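Local coordinates for hypothetical protein Atu3615 (Agrobacterium tumefaciens str. C58, PDB 1ZNP) that is of unknown function but belongs to the cupin superfamily (DUF985 family), whose members fold as small beta-barrels, at residues S53-V58 / P138-G143; E63-Y68 / I73-S78. All blocks are in the same frame, centred on the assembly; numbering follows the deposited sequence.

Interaction 1 (S53-V58 / P138-G143)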
loop_
_atom_site.group_PDB
_atom_site.type_symbol
_atom_site.label_atom_id
_atom_site.label_comp_id
_atom_site.label_asym_id
_atom_site.label_seq_id
_atom_site.Cartn_x
_atom_site.Cartn_y
_atom_site.Cartn_z
ATOM N N SER A 53 -1.619 -13.459 10.876
ATOM C CA SER A 53 -1.060 -12.578 11.897
ATOM C C SER A 53 -2.170 -11.628 12.338
ATOM O O SER A 53 -2.615 -10.795 11.562
ATOM C CB SER A 53 0.106 -11.783 11.316
ATOM O OG SER A 53 0.648 -10.886 12.268
ATOM N N HIS A 54 -2.618 -11.761 13.583
ATOM C CA HIS A 54 -3.700 -10.928 14.099
ATOM C C HIS A 54 -3.305 -9.472 14.313
ATOM O O HIS A 54 -2.120 -9.151 14.379
ATOM C CB HIS A 54 -4.236 -11.527 15.402
ATOM C CG HIS A 54 -4.917 -12.849 15.221
ATOM N ND1 HIS A 54 -4.288 -13.942 14.663
ATOM C CD2 HIS A 54 -6.182 -13.247 15.501
ATOM C CE1 HIS A 54 -5.136 -14.954 14.603
ATOM N NE2 HIS A 54 -6.292 -14.559 15.107
ATOM N N TRP A 55 -4.310 -8.600 14.405
ATOM C CA TRP A 55 -4.108 -7.166 14.607
ATOM C C TRP A 55 -3.334 -6.858 15.884
ATOM O O TRP A 55 -3.695 -7.318 16.970
ATOM C CB TRP A 55 -5.445 -6.422 14.671
ATOM C CG TRP A 55 -6.165 -6.250 13.365
ATOM C CD1 TRP A 55 -7.318 -6.867 12.988
ATOM C CD2 TRP A 55 -5.830 -5.343 12.295
ATOM N NE1 TRP A 55 -7.733 -6.400 11.760
ATOM C CE2 TRP A 55 -6.840 -5.467 11.309
ATOM C CE3 TRP A 55 -4.779 -4.438 12.076
ATOM C CZ2 TRP A 55 -6.832 -4.724 10.126
ATOM C CZ3 TRP A 55 -4.771 -3.692 10.890
ATOM C CH2 TRP A 55 -5.796 -3.844 9.931
ATOM N N HIS A 56 -2.284 -6.055 15.749
ATOM C CA HIS A 56 -1.453 -5.680 16.883
ATOM C C HIS A 56 -0.631 -4.465 16.492
ATOM O O HIS A 56 -0.640 -4.044 15.330
ATOM C CB HIS A 56 -0.490 -6.812 17.229
ATOM C CG HIS A 56 0.477 -7.121 16.129
ATOM N ND1 HIS A 56 0.101 -7.759 14.965
ATOM C CD2 HIS A 56 1.790 -6.817 15.984
ATOM C CE1 HIS A 56 1.139 -7.834 14.152
ATOM N NE2 HIS A 56 2.175 -7.268 14.746
ATOM N N ARG A 57 0.090 -3.914 17.461
ATOM C CA ARG A 57 0.942 -2.774 17.190
ATOM C C ARG A 57 2.129 -2.714 18.148
ATOM O O ARG A 57 2.067 -3.221 19.275
ATOM C CB ARG A 57 0.138 -1.462 17.255
ATOM C CG ARG A 57 -0.328 -1.073 18.638
ATOM C CD ARG A 57 -1.356 0.057 18.604
ATOM N NE ARG A 57 -2.146 0.050 19.837
ATOM C CZ ARG A 57 -1.726 0.498 21.021
ATOM N NH1 ARG A 57 -0.518 1.019 21.172
ATOM N NH2 ARG A 57 -2.512 0.386 22.075
ATOM N N VAL A 58 3.220 -2.127 17.655
ATOM C CA VAL A 58 4.430 -1.930 18.423
ATOM C C VAL A 58 4.322 -0.443 18.740
ATOM O O VAL A 58 4.473 0.403 17.858
ATOM C CB VAL A 58 5.669 -2.239 17.573
ATOM C CG1 VAL A 58 6.917 -2.094 18.404
ATOM C CG2 VAL A 58 5.563 -3.657 17.004
ATOM N N PRO A 138 -9.730 -10.034 19.910
ATOM C CA PRO A 138 -10.026 -10.861 18.735
ATOM C C PRO A 138 -11.357 -10.477 18.096
ATOM O O PRO A 138 -12.309 -10.124 18.792
ATOM C CB PRO A 138 -10.031 -12.278 19.303
ATOM C CG PRO A 138 -10.481 -12.073 20.715
ATOM C CD PRO A 138 -9.675 -10.859 21.129
ATOM N N GLY A 139 -11.414 -10.538 16.769
ATOM C CA GLY A 139 -12.632 -10.178 16.066
ATOM C C GLY A 139 -12.621 -8.710 15.677
ATOM O O GLY A 139 -13.191 -8.319 14.649
ATOM N N TRP A 140 -11.965 -7.899 16.507
ATOM C CA TRP A 140 -11.849 -6.459 16.275
ATOM C C TRP A 140 -11.254 -6.164 14.905
ATOM O O TRP A 140 -10.511 -6.966 14.341
ATOM C CB TRP A 140 -10.954 -5.813 17.340
ATOM C CG TRP A 140 -10.803 -4.308 17.216
ATOM C CD1 TRP A 140 -11.572 -3.358 17.824
ATOM C CD2 TRP A 140 -9.812 -3.593 16.454
ATOM N NE1 TRP A 140 -11.123 -2.099 17.496
ATOM C CE2 TRP A 140 -10.046 -2.212 16.656
ATOM C CE3 TRP A 140 -8.755 -3.983 15.621
ATOM C CZ2 TRP A 140 -9.253 -1.215 16.054
ATOM C CZ3 TRP A 140 -7.965 -2.989 15.021
ATOM C CH2 TRP A 140 -8.223 -1.623 15.245
ATOM N N SER A 141 -11.598 -4.992 14.390
ATOM C CA SER A 141 -11.112 -4.507 13.112
ATOM C C SER A 141 -11.208 -2.989 13.175
ATOM O O SER A 141 -12.107 -2.445 13.819
ATOM C CB SER A 141 -11.964 -5.054 11.960
ATOM O OG SER A 141 -11.484 -6.320 11.531
ATOM N N PRO A 142 -10.268 -2.280 12.530
ATOM C CA PRO A 142 -10.313 -0.815 12.560
ATOM C C PRO A 142 -11.692 -0.223 12.244
ATOM O O PRO A 142 -12.392 -0.688 11.342
ATOM C CB PRO A 142 -9.231 -0.410 11.552
ATOM C CG PRO A 142 -8.988 -1.664 10.734
ATOM C CD PRO A 142 -9.116 -2.752 11.747
ATOM N N GLY A 143 -12.073 0.796 13.010
ATOM C CA GLY A 143 -13.361 1.433 12.826
ATOM C C GLY A 143 -14.143 1.544 14.125
ATOM O O GLY A 143 -13.686 0.998 15.155
#

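Interaction 2 (E63-Y68 / I73-S78)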
loop_
_atom_site.group_PDB
_atom_site.type_symbol
_atom_site.label_atom_id
_atom_site.label_comp_id
_atom_site.label_asym_id
_atom_site.label_seq_id
_atom_site.Cartn_x
_atom_site.Cartn_y
_atom_site.Cartn_z
ATOM N N GLU A 63 8.510 -0.817 12.603
ATOM C CA GLU A 63 8.822 -2.168 12.204
ATOM C C GLU A 63 8.846 -2.262 10.682
ATOM O O GLU A 63 7.945 -1.774 10.007
ATOM C CB GLU A 63 7.790 -3.133 12.780
ATOM C CG GLU A 63 7.997 -4.572 12.337
ATOM C CD GLU A 63 7.344 -5.567 13.273
ATOM O OE1 GLU A 63 6.206 -5.303 13.712
ATOM O OE2 GLU A 63 7.973 -6.611 13.558
ATOM N N VAL A 64 9.893 -2.865 10.137
ATOM C CA VAL A 64 9.981 -3.017 8.702
ATOM C C VAL A 64 9.901 -4.496 8.333
ATOM O O VAL A 64 10.641 -5.330 8.876
ATOM C CB VAL A 64 11.298 -2.448 8.160
ATOM C CG1 VAL A 64 11.371 -2.670 6.652
ATOM C CG2 VAL A 64 11.411 -0.969 8.524
ATOM N N TRP A 65 9.000 -4.810 7.407
ATOM C CA TRP A 65 8.815 -6.180 6.946
ATOM C C TRP A 65 9.659 -6.457 5.706
ATOM O O TRP A 65 9.799 -5.599 4.836
ATOM C CB TRP A 65 7.335 -6.443 6.642
ATOM C CG TRP A 65 6.462 -6.602 7.861
ATOM C CD1 TRP A 65 6.255 -5.685 8.853
ATOM C CD2 TRP A 65 5.641 -7.734 8.185
ATOM N NE1 TRP A 65 5.354 -6.174 9.770
ATOM C CE2 TRP A 65 4.962 -7.429 9.385
ATOM C CE3 TRP A 65 5.413 -8.976 7.573
ATOM C CZ2 TRP A 65 4.071 -8.318 9.987
ATOM C CZ3 TRP A 65 4.526 -9.862 8.173
ATOM C CH2 TRP A 65 3.866 -9.526 9.368
ATOM N N HIS A 66 10.233 -7.657 5.641
ATOM C CA HIS A 66 11.077 -8.049 4.512
ATOM C C HIS A 66 10.657 -9.426 4.003
ATOM O O HIS A 66 10.577 -10.385 4.783
ATOM C CB HIS A 66 12.555 -8.105 4.934
ATOM C CG HIS A 66 13.035 -6.873 5.641
ATOM N ND1 HIS A 66 12.769 -6.625 6.974
ATOM C CD2 HIS A 66 13.769 -5.823 5.207
ATOM C CE1 HIS A 66 13.321 -5.480 7.327
ATOM N NE2 HIS A 66 13.934 -4.974 6.274
ATOM N N TYR A 67 10.395 -9.522 2.703
ATOM C CA TYR A 67 9.991 -10.783 2.103
ATOM C C TYR A 67 11.207 -11.658 1.815
ATOM O O TYR A 67 12.195 -11.166 1.274
ATOM C CB TYR A 67 9.232 -10.528 0.799
ATOM C CG TYR A 67 9.127 -11.760 -0.064
ATOM C CD1 TYR A 67 10.152 -12.107 -0.953
ATOM C CD2 TYR A 67 8.035 -12.619 0.052
ATOM C CE1 TYR A 67 10.090 -13.284 -1.703
ATOM C CE2 TYR A 67 7.962 -13.793 -0.691
ATOM C CZ TYR A 67 8.992 -14.125 -1.564
ATOM O OH TYR A 67 8.923 -15.315 -2.258
ATOM N N TYR A 68 11.148 -12.946 2.163
ATOM C CA TYR A 68 12.292 -13.819 1.888
ATOM C C TYR A 68 11.951 -14.968 0.961
ATOM O O TYR A 68 12.687 -15.250 0.018
ATOM C CB TYR A 68 12.894 -14.413 3.176
ATOM C CG TYR A 68 13.532 -13.417 4.135
ATOM C CD1 TYR A 68 14.236 -12.305 3.669
ATOM C CD2 TYR A 68 13.441 -13.599 5.512
ATOM C CE1 TYR A 68 14.832 -11.395 4.562
ATOM C CE2 TYR A 68 14.028 -12.706 6.404
ATOM C CZ TYR A 68 14.716 -11.605 5.934
ATOM O OH TYR A 68 15.257 -10.706 6.831
ATOM N N ILE A 73 2.486 -11.680 0.638
ATOM C CA ILE A 73 1.650 -11.478 1.803
ATOM C C ILE A 73 0.804 -10.225 1.656
ATOM O O ILE A 73 1.154 -9.301 0.926
ATOM C CB ILE A 73 2.522 -11.350 3.097
ATOM C CG1 ILE A 73 2.577 -12.693 3.828
ATOM C CG2 ILE A 73 1.994 -10.233 4.007
ATOM C CD1 ILE A 73 3.410 -12.668 5.094
ATOM N N ALA A 74 -0.332 -10.215 2.341
ATOM C CA ALA A 74 -1.184 -9.045 2.341
ATOM C C ALA A 74 -0.944 -8.431 3.722
ATOM O O ALA A 74 -1.266 -9.035 4.751
ATOM C CB ALA A 74 -2.612 -9.438 2.175
ATOM N N LEU A 75 -0.332 -7.249 3.730
ATOM C CA LEU A 75 -0.022 -6.530 4.959
ATOM C C LEU A 75 -0.995 -5.362 5.076
ATOM O O LEU A 75 -1.105 -4.542 4.165
ATOM C CB LEU A 75 1.419 -6.025 4.917
ATOM C CG LEU A 75 1.991 -5.469 6.218
ATOM C CD1 LEU A 75 2.013 -6.533 7.281
ATOM C CD2 LEU A 75 3.397 -4.983 5.974
ATOM N N HIS A 76 -1.708 -5.305 6.196
ATOM C CA HIS A 76 -2.699 -4.267 6.440
ATOM C C HIS A 76 -2.231 -3.319 7.530
ATOM O O HIS A 76 -1.819 -3.759 8.602
ATOM C CB HIS A 76 -4.014 -4.922 6.846
ATOM C CG HIS A 76 -4.432 -6.045 5.942
ATOM N ND1 HIS A 76 -4.897 -5.842 4.658
ATOM C CD2 HIS A 76 -4.433 -7.387 6.132
ATOM C CE1 HIS A 76 -5.167 -7.009 4.100
ATOM N NE2 HIS A 76 -4.895 -7.961 4.971
ATOM N N LEU A 77 -2.291 -2.019 7.250
ATOM C CA LEU A 77 -1.874 -1.005 8.209
ATOM C C LEU A 77 -3.001 -0.031 8.514
ATOM O O LEU A 77 -3.741 0.381 7.620
ATOM C CB LEU A 77 -0.684 -0.199 7.675
ATOM C CG LEU A 77 0.553 -0.924 7.154
ATOM C CD1 LEU A 77 1.728 0.060 7.176
ATOM C CD2 LEU A 77 0.858 -2.153 8.020
ATOM N N SER A 78 -3.113 0.346 9.782
ATOM C CA SER A 78 -4.129 1.287 10.220
ATOM C C SER A 78 -3.529 2.130 11.326
ATOM O O SER A 78 -3.440 1.694 12.476
ATOM C CB SER A 78 -5.358 0.543 10.731
ATOM O OG SER A 78 -6.351 1.471 11.130
#

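Interaction 1 (S53-V58 / P138-G143)
Trp55 lays one face of its indole against the C-terminal tail, and both Trp140 and Pro142 press on that same face. Trp140 comes in edge-first: the centre of its six-membered ring lies 5.4 Å from that of the Trp55 five-membered ring, and the planes stand at 89°, a T-shaped stack. The atoms that do the touching are CE3 and CZ3 of Trp140, with CZ3 4.1 Å from Trp55 CG. Pro142 takes the other half of the indole. Its CD sits 3.4 Å from Trp55 CZ2 and 3.8 Å from the centroid of the six-membered ring, a CH-pi contact over the face.

The first torsion of Trp140 brings its ring in. CG lies opposite the backbone N (chi1 -178°), which swings the ring toward 53-58, although its CB does not point there. At the pyrrole end of the indole the Trp140 carbonyl O lies 3.5 Å from Trp55 CD1, and the same oxygen accepts a hydrogen bond from Ser141 OG, which leans out of the carbonyl plane.

Behind Trp55 the chain turns a corner, and His56 ND1 closes back on His54 O (2.7 Å, 163°), nearly in the imidazole plane. Trp108 meets the Trp140 ring as well. This is aromatic-proline packing at the surface, by which the tail following strand 133-135 is laid along the outside of the cupin beta-barrel.

Interaction 2 (E63-Y68 / I73-S78)
Leu75 CD1 stands almost squarely over the six-membered ring of Trp65, 3.8 Å from its centroid and only 12° off the ring normal. This CH-pi pair is the main contact between two strands that face each other and share no backbone hydrogen bonds: at the closest point, Trp65 to Leu75, their CA atoms are still 9.1 Å apart, and side chains fill the distance.

The leucine uses both branches on the indole. CD1 covers the benzo half, coming within 3.7 Å of Trp65 CE2, while CD2 reaches over the pyrrole half to 3.9 Å from Trp65 CG. The fork therefore straddles the length of the bicycle instead of prodding it with a single methyl. With Leu75 CG lying opposite its backbone N (chi1 -169°), both methyls are delivered to the indole face. On the other strand, the CB of Trp65 also points across the gap.

Ile73, one step along the same face of its strand, meets the indole differently. Its CD1 lies near the ring plane, at the edge, 4.3 Å from Trp65 CZ3, so one strand supplies contacts to both the face and the rim of the same ring.

The polar corner of the indole is also held: NE1 bonds to Gln109 OE1 on strand 108-113, and Gln109 NE2 bonds back to Glu63 OE1 on strand 63-68 itself; the pair would limit rotation of the indole. Val101 and Ala111 also pack against both Trp65 and Leu75. Strand 63-68 pairs with both 97-103 and 117-124, whereas 73-78 lies between 85-89 and 108-113. Face-to-face packing of this kind, with large apolar side chains meeting across the interior, is the core arrangement of the cupin beta-barrel.

Overall arrangement
Interaction 2 belongs to the buried interior, where all three touching residues are covered; interaction 1 lies at the surface, about 14 Å away between centres. Both turn on a tryptophan face, but the partners differ: aliphatic branches from a facing strand in the core, another indole and a proline from an irregular tail outside. The two contacts also meet. Trp55 CH2 packs 3.7 Å from His76 CB, and Pro142 CB lies 3.5 Å from Ser78 OG, so strand 73-78 gives Leu75 to the core while His76 and Ser78 touch Trp55 and Pro142. Strand 56-58 leads in the chain to 63-68, and Gln109 and its neighbours on 108-113 border both contacts.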